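Local coordinates for geranyltranstransferase (Agrobacterium tumefaciens, PDB 2H8O), which probably makes farnesyl diphosphate by condensing geranyl diphosphate with isopentenyl diphosphate, as a dimeric, mainly helical prenyltransferase, at residues 246-257 with 305-316. Sequence-based numbering, arbitrary orientation.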
ATOM      1  N   ARG A 246     -20.151 -15.776  -7.526  1.00 18.69           N
ATOM      2  CA  ARG A 246     -21.392 -15.615  -6.769  1.00 18.51           C
ATOM      3  C   ARG A 246     -21.165 -14.638  -5.602  1.00 17.73           C
ATOM      4  O   ARG A 246     -21.950 -13.696  -5.397  1.00 17.03           O
ATOM      5  CB  ARG A 246     -21.880 -16.965  -6.243  1.00 18.99           C
ATOM      6  CG  ARG A 246     -23.181 -16.904  -5.454  1.00 19.71           C
ATOM      7  CD  ARG A 246     -23.776 -18.300  -5.201  1.00 22.24           C
ATOM      8  NE  ARG A 246     -24.060 -18.967  -6.488  1.00 25.09           N
ATOM      9  CZ  ARG A 246     -25.165 -18.809  -7.230  1.00 27.08           C
ATOM     10  NH1 ARG A 246     -26.184 -18.052  -6.828  1.00 26.87           N
ATOM     11  NH2 ARG A 246     -25.272 -19.445  -8.392  1.00 28.35           N
ATOM     12  N   LEU A 247     -20.101 -14.864  -4.840  1.00 17.36           N
ATOM     13  CA  LEU A 247     -19.831 -13.987  -3.686  1.00 16.85           C
ATOM     14  C   LEU A 247     -19.437 -12.573  -4.108  1.00 16.67           C
ATOM     15  O   LEU A 247     -19.845 -11.607  -3.463  1.00 16.31           O
ATOM     16  CB  LEU A 247     -18.824 -14.615  -2.712  1.00 16.98           C
ATOM     17  CG  LEU A 247     -19.450 -15.453  -1.586  1.00 16.19           C
ATOM     18  CD1 LEU A 247     -20.218 -14.568  -0.608  1.00 16.66           C
ATOM     19  CD2 LEU A 247     -20.368 -16.550  -2.122  1.00 16.21           C
ATOM     20  N   ARG A 248     -18.673 -12.448  -5.188  1.00 17.42           N
ATOM     21  CA  ARG A 248     -18.412 -11.138  -5.809  1.00 17.99           C
ATOM     22  C   ARG A 248     -19.722 -10.385  -6.152  1.00 18.15           C
ATOM     23  O   ARG A 248     -19.952  -9.180  -5.777  1.00 19.75           O
ATOM     24  CB  ARG A 248     -17.515 -11.324  -7.045  1.00 18.64           C
ATOM     25  CG  ARG A 248     -17.060 -10.042  -7.697  1.00 18.41           C
ATOM     26  CD  ARG A 248     -16.354 -10.344  -9.015  1.00 21.56           C
ATOM     27  NE  ARG A 248     -16.044  -9.151  -9.796  1.00 23.10           N
ATOM     28  CZ  ARG A 248     -14.990  -8.367  -9.607  1.00 25.55           C
ATOM     29  NH1 ARG A 248     -14.120  -8.632  -8.645  1.00 26.16           N
ATOM     30  NH2 ARG A 248     -14.798  -7.304 -10.394  1.00 27.38           N
ATOM     31  N   LEU A 249     -20.602 -11.067  -6.860  1.00 17.77           N
ATOM     32  CA  LEU A 249     -21.862 -10.452  -7.222  1.00 17.86           C
ATOM     33  C   LEU A 249     -22.649 -10.040  -5.983  1.00 17.24           C
ATOM     34  O   LEU A 249     -23.235  -8.949  -5.945  1.00 18.04           O
ATOM     35  CB  LEU A 249     -22.697 -11.399  -8.084  1.00 18.30           C
ATOM     36  CG  LEU A 249     -22.391 -11.699  -9.528  1.00 22.77           C
ATOM     37  CD1 LEU A 249     -23.578 -12.483 -10.061  1.00 22.06           C
ATOM     38  CD2 LEU A 249     -22.188 -10.437 -10.347  1.00 25.26           C
ATOM     39  N   PHE A 250     -22.672 -10.904  -4.975  1.00 16.00           N
ATOM     40  CA  PHE A 250     -23.330 -10.577  -3.708  1.00 16.06           C
ATOM     41  C   PHE A 250     -22.719  -9.289  -3.129  1.00 15.37           C
ATOM     42  O   PHE A 250     -23.429  -8.377  -2.690  1.00 15.74           O
ATOM     43  CB  PHE A 250     -23.206 -11.732  -2.710  1.00 15.41           C
ATOM     44  CG  PHE A 250     -23.839 -11.444  -1.382  1.00 15.66           C
ATOM     45  CD1 PHE A 250     -25.209 -11.588  -1.186  1.00 14.69           C
ATOM     46  CD2 PHE A 250     -23.072 -11.001  -0.323  1.00 15.91           C
ATOM     47  CE1 PHE A 250     -25.779 -11.311   0.057  1.00 16.57           C
ATOM     48  CE2 PHE A 250     -23.642 -10.708   0.902  1.00 16.77           C
ATOM     49  CZ  PHE A 250     -24.988 -10.868   1.091  1.00 16.80           C
ATOM     50  N   GLY A 251     -21.393  -9.207  -3.156  1.00 16.40           N
ATOM     51  CA  GLY A 251     -20.686  -8.035  -2.649  1.00 17.01           C
ATOM     52  C   GLY A 251     -21.027  -6.775  -3.423  1.00 17.38           C
ATOM     53  O   GLY A 251     -21.188  -5.706  -2.854  1.00 17.49           O
ATOM     54  N   GLU A 252     -21.156  -6.914  -4.743  1.00 18.64           N
ATOM     55  CA  GLU A 252     -21.628  -5.794  -5.573  1.00 19.09           C
ATOM     56  C   GLU A 252     -23.036  -5.323  -5.144  1.00 19.67           C
ATOM     57  O   GLU A 252     -23.272  -4.129  -5.009  1.00 20.05           O
ATOM     58  CB  GLU A 252     -21.539  -6.148  -7.073  1.00 19.56           C
ATOM     59  CG  GLU A 252     -20.090  -6.312  -7.527  1.00 20.02           C
ATOM     60  CD  GLU A 252     -19.910  -6.654  -8.992  1.00 23.04           C
ATOM     61  OE1 GLU A 252     -20.875  -7.117  -9.622  1.00 27.03           O
ATOM     62  OE2 GLU A 252     -18.790  -6.414  -9.524  1.00 27.56           O
ATOM     63  N   LYS A 253     -23.967  -6.244  -4.884  1.00 19.48           N
ATOM     64  CA  LYS A 253     -25.312  -5.837  -4.426  1.00 20.23           C
ATOM     65  C   LYS A 253     -25.277  -5.162  -3.043  1.00 20.48           C
ATOM     66  O   LYS A 253     -25.973  -4.167  -2.793  1.00 21.00           O
ATOM     67  CB  LYS A 253     -26.276  -7.036  -4.430  1.00 21.46           C
ATOM     68  CG  LYS A 253     -26.494  -7.683  -5.803  1.00 24.98           C
ATOM     69  CD  LYS A 253     -27.195  -6.722  -6.785  1.00 27.42           C
ATOM     70  CE  LYS A 253     -27.174  -7.202  -8.232  1.00 28.65           C
ATOM     71  NZ  LYS A 253     -27.437  -6.059  -9.179  1.00 30.78           N
ATOM     72  N   ILE A 254     -24.443  -5.670  -2.136  1.00 19.59           N
ATOM     73  CA  ILE A 254     -24.248  -5.029  -0.826  1.00 20.32           C
ATOM     74  C   ILE A 254     -23.786  -3.585  -1.015  1.00 19.59           C
ATOM     75  O   ILE A 254     -24.307  -2.677  -0.395  1.00 19.81           O
ATOM     76  CB  ILE A 254     -23.193  -5.777   0.047  1.00 19.73           C
ATOM     77  CG1 ILE A 254     -23.725  -7.122   0.527  1.00 23.23           C
ATOM     78  CG2 ILE A 254     -22.775  -4.910   1.265  1.00 20.95           C
ATOM     79  CD1 ILE A 254     -24.761  -7.033   1.658  1.00 23.49           C
ATOM     80  N   GLY A 255     -22.812  -3.373  -1.888  1.00 19.86           N
ATOM     81  CA  GLY A 255     -22.247  -2.042  -2.082  1.00 19.83           C
ATOM     82  C   GLY A 255     -23.237  -1.089  -2.719  1.00 19.86           C
ATOM     83  O   GLY A 255     -23.308   0.060  -2.330  1.00 20.47           O
ATOM     84  N   LEU A 256     -23.986  -1.575  -3.703  1.00 19.99           N
ATOM     85  CA  LEU A 256     -25.047  -0.791  -4.335  1.00 20.07           C
ATOM     86  C   LEU A 256     -26.073  -0.365  -3.262  1.00 20.26           C
ATOM     87  O   LEU A 256     -26.494   0.798  -3.218  1.00 20.73           O
ATOM     88  CB  LEU A 256     -25.717  -1.590  -5.463  1.00 20.74           C
ATOM     89  CG  LEU A 256     -24.864  -1.880  -6.715  1.00 21.83           C
ATOM     90  CD1 LEU A 256     -25.496  -2.949  -7.650  1.00 22.99           C
ATOM     91  CD2 LEU A 256     -24.635  -0.593  -7.458  1.00 23.64           C
ATOM     92  N   SER A 257     -26.459  -1.300  -2.396  1.00 19.58           N
ATOM     93  CA  SER A 257     -27.428  -1.001  -1.356  1.00 19.80           C
ATOM     94  C   SER A 257     -26.858  -0.042  -0.304  1.00 19.84           C
ATOM     95  O   SER A 257     -27.552   0.870   0.162  1.00 19.22           O
ATOM     96  CB  SER A 257     -27.905  -2.294  -0.682  1.00 19.91           C
ATOM     97  OG  SER A 257     -28.680  -3.070  -1.589  1.00 21.12           O
ATOM     98  N   GLN A 305     -32.493  -4.768  -4.770  1.00 27.98           N
ATOM     99  CA  GLN A 305     -31.121  -5.226  -4.504  1.00 27.80           C
ATOM    100  C   GLN A 305     -31.029  -6.189  -3.325  1.00 27.17           C
ATOM    101  O   GLN A 305     -30.231  -7.131  -3.359  1.00 26.81           O
ATOM    102  CB  GLN A 305     -30.186  -4.031  -4.301  1.00 28.28           C
ATOM    103  CG  GLN A 305     -29.853  -3.357  -5.608  1.00 28.31           C
ATOM    104  CD  GLN A 305     -29.355  -1.954  -5.451  1.00 29.06           C
ATOM    105  OE1 GLN A 305     -29.184  -1.456  -4.334  1.00 32.88           O
ATOM    106  NE2 GLN A 305     -29.102  -1.299  -6.576  1.00 28.92           N
ATOM    107  N   VAL A 306     -31.842  -5.977  -2.291  1.00 26.51           N
ATOM    108  CA  VAL A 306     -31.885  -6.917  -1.174  1.00 26.08           C
ATOM    109  C   VAL A 306     -32.444  -8.254  -1.635  1.00 25.44           C
ATOM    110  O   VAL A 306     -31.946  -9.306  -1.249  1.00 25.07           O
ATOM    111  CB  VAL A 306     -32.738  -6.402   0.019  1.00 26.37           C
ATOM    112  CG1 VAL A 306     -32.924  -7.497   1.040  1.00 26.29           C
ATOM    113  CG2 VAL A 306     -32.082  -5.194   0.653  1.00 26.84           C
ATOM    114  N   ALA A 307     -33.496  -8.211  -2.452  1.00 24.20           N
ATOM    115  CA  ALA A 307     -34.074  -9.422  -3.002  1.00 23.88           C
ATOM    116  C   ALA A 307     -33.062 -10.176  -3.881  1.00 22.97           C
ATOM    117  O   ALA A 307     -32.924 -11.391  -3.770  1.00 22.82           O
ATOM    118  CB  ALA A 307     -35.321  -9.074  -3.816  1.00 23.27           C
ATOM    119  N   GLU A 308     -32.350  -9.447  -4.731  1.00 23.08           N
ATOM    120  CA  GLU A 308     -31.333 -10.038  -5.595  1.00 22.99           C
ATOM    121  C   GLU A 308     -30.189 -10.637  -4.786  1.00 22.54           C
ATOM    122  O   GLU A 308     -29.707 -11.725  -5.103  1.00 22.04           O
ATOM    123  CB  GLU A 308     -30.778  -9.001  -6.564  1.00 22.99           C
ATOM    124  CG  GLU A 308     -31.787  -8.582  -7.617  1.00 24.04           C
ATOM    125  CD  GLU A 308     -31.344  -7.394  -8.416  1.00 24.33           C
ATOM    126  OE1 GLU A 308     -30.283  -6.808  -8.101  1.00 30.36           O
ATOM    127  OE2 GLU A 308     -32.049  -7.047  -9.386  1.00 28.94           O
ATOM    128  N   ALA A 309     -29.760  -9.907  -3.761  1.00 22.36           N
ATOM    129  CA  ALA A 309     -28.702 -10.371  -2.859  1.00 22.64           C
ATOM    130  C   ALA A 309     -29.096 -11.688  -2.195  1.00 22.63           C
ATOM    131  O   ALA A 309     -28.322 -12.649  -2.145  1.00 22.25           O
ATOM    132  CB  ALA A 309     -28.405  -9.296  -1.793  1.00 22.25           C
ATOM    133  N   SER A 310     -30.321 -11.733  -1.697  1.00 22.81           N
ATOM    134  CA  SER A 310     -30.857 -12.932  -1.053  1.00 22.98           C
ATOM    135  C   SER A 310     -30.958 -14.128  -1.993  1.00 23.32           C
ATOM    136  O   SER A 310     -30.656 -15.267  -1.613  1.00 23.64           O
ATOM    137  CB  SER A 310     -32.224 -12.623  -0.454  1.00 24.39           C
ATOM    138  OG  SER A 310     -32.107 -11.547   0.457  1.00 26.30           O
ATOM    139  N   GLU A 311     -31.375 -13.874  -3.232  1.00 22.03           N
ATOM    140  CA  GLU A 311     -31.491 -14.940  -4.205  1.00 21.84           C
ATOM    141  C   GLU A 311     -30.114 -15.537  -4.538  1.00 20.05           C
ATOM    142  O   GLU A 311     -29.999 -16.745  -4.771  1.00 19.75           O
ATOM    143  CB  GLU A 311     -32.197 -14.422  -5.465  1.00 22.08           C
ATOM    144  CG  GLU A 311     -32.751 -15.489  -6.353  1.00 24.02           C
ATOM    145  CD  GLU A 311     -33.684 -14.939  -7.456  1.00 26.44           C
ATOM    146  OE1 GLU A 311     -33.914 -15.655  -8.459  1.00 31.79           O
ATOM    147  OE2 GLU A 311     -34.175 -13.784  -7.337  1.00 34.20           O
ATOM    148  N   LEU A 312     -29.072 -14.701  -4.552  1.00 18.72           N
ATOM    149  CA  LEU A 312     -27.731 -15.185  -4.853  1.00 18.72           C
ATOM    150  C   LEU A 312     -27.262 -16.213  -3.855  1.00 18.68           C
ATOM    151  O   LEU A 312     -26.526 -17.115  -4.206  1.00 18.88           O
ATOM    152  CB  LEU A 312     -26.710 -14.039  -4.909  1.00 18.70           C
ATOM    153  CG  LEU A 312     -26.759 -13.184  -6.165  1.00 17.14           C
ATOM    154  CD1 LEU A 312     -26.028 -11.840  -5.967  1.00 17.95           C
ATOM    155  CD2 LEU A 312     -26.161 -13.965  -7.344  1.00 16.62           C
ATOM    156  N   LEU A 313     -27.676 -16.070  -2.597  1.00 18.42           N
ATOM    157  CA  LEU A 313     -27.212 -16.981  -1.561  1.00 18.58           C
ATOM    158  C   LEU A 313     -28.202 -18.085  -1.220  1.00 19.13           C
ATOM    159  O   LEU A 313     -27.952 -18.869  -0.297  1.00 18.83           O
ATOM    160  CB  LEU A 313     -26.882 -16.192  -0.293  1.00 18.36           C
ATOM    161  CG  LEU A 313     -25.774 -15.154  -0.458  1.00 17.95           C
ATOM    162  CD1 LEU A 313     -25.311 -14.639   0.934  1.00 19.28           C
ATOM    163  CD2 LEU A 313     -24.575 -15.662  -1.288  1.00 19.06           C
ATOM    164  N   ALA A 314     -29.297 -18.158  -1.970  1.00 20.26           N
ATOM    165  CA  ALA A 314     -30.316 -19.183  -1.781  1.00 20.51           C
ATOM    166  C   ALA A 314     -29.734 -20.585  -1.699  1.00 21.06           C
ATOM    167  O   ALA A 314     -30.178 -21.378  -0.859  1.00 21.70           O
ATOM    168  CB  ALA A 314     -31.344 -19.117  -2.913  1.00 20.48           C
ATOM    169  N   PRO A 315     -28.758 -20.916  -2.566  1.00 21.28           N
ATOM    170  CA  PRO A 315     -28.289 -22.310  -2.551  1.00 21.66           C
ATOM    171  C   PRO A 315     -27.655 -22.783  -1.239  1.00 21.87           C
ATOM    172  O   PRO A 315     -27.558 -23.992  -1.016  1.00 22.42           O
ATOM    173  CB  PRO A 315     -27.250 -22.344  -3.680  1.00 22.07           C
ATOM    174  CG  PRO A 315     -27.625 -21.225  -4.568  1.00 22.36           C
ATOM    175  CD  PRO A 315     -28.093 -20.146  -3.632  1.00 21.58           C
ATOM    176  N   TYR A 316     -27.235 -21.853  -0.382  1.00 21.09           N
ATOM    177  CA  TYR A 316     -26.619 -22.202   0.899  1.00 21.26           C
ATOM    178  C   TYR A 316     -27.619 -22.391   2.032  1.00 20.74           C
ATOM    179  O   TYR A 316     -27.213 -22.750   3.134  1.00 20.48           O
ATOM    180  CB  TYR A 316     -25.579 -21.145   1.299  1.00 21.47           C
ATOM    181  CG  TYR A 316     -24.517 -20.997   0.254  1.00 22.37           C
ATOM    182  CD1 TYR A 316     -23.418 -21.855   0.213  1.00 22.45           C
ATOM    183  CD2 TYR A 316     -24.623 -20.013  -0.720  1.00 23.36           C
ATOM    184  CE1 TYR A 316     -22.448 -21.725  -0.786  1.00 23.60           C
ATOM    185  CE2 TYR A 316     -23.671 -19.882  -1.708  1.00 24.28           C
ATOM    186  CZ  TYR A 316     -22.593 -20.745  -1.742  1.00 23.48           C
ATOM    187  OH  TYR A 316     -21.668 -20.576  -2.747  1.00 25.61           O
TER
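Leu312 lays its CD1 methyl against the backbone of helix 246-257, 3.6 Å from Phe250 N, as a knob in the hole formed by Arg246, Leu249, Phe250 and Lys253. Lys253 returns the fit, its aliphatic chain settling among Gln305, Glu308, Ala309 and Leu312. A bend at chi2 (-65°) brings its NZ to Glu308 OE1 in a salt bridge whose hydrogen bond is weak, at 3.1 Å. On the buried flank, the Phe250 ring carries Leu313 CD1 over one face in a CH-pi contact, 3.8 Å from the centroid, while Ala309 O lies at the ring edge. Where helix 295-312 ends, Arg246 reaches across, and its NH1 donates a nearly straight 2.8 Å bond to Leu312 O, which lies close to the guanidinium plane. Its CD meets the edge of the Tyr316 ring, whose hydroxyl is hydrogen-bonded to Glu243. At the other end, the Gln305 side chain crosses that of Leu256 at about a right angle, its amide against Leu256 CB, with OE1 3.2 Å from Ser257 OG. Helix 321-331 touches Leu313 and helix 211-237 touches Phe250. With segment axes 9.1 Å apart at closest approach and N-to-C directions 161° apart, this is antiparallel knobs-into-holes packing within the all-alpha isoprenoid synthase fold.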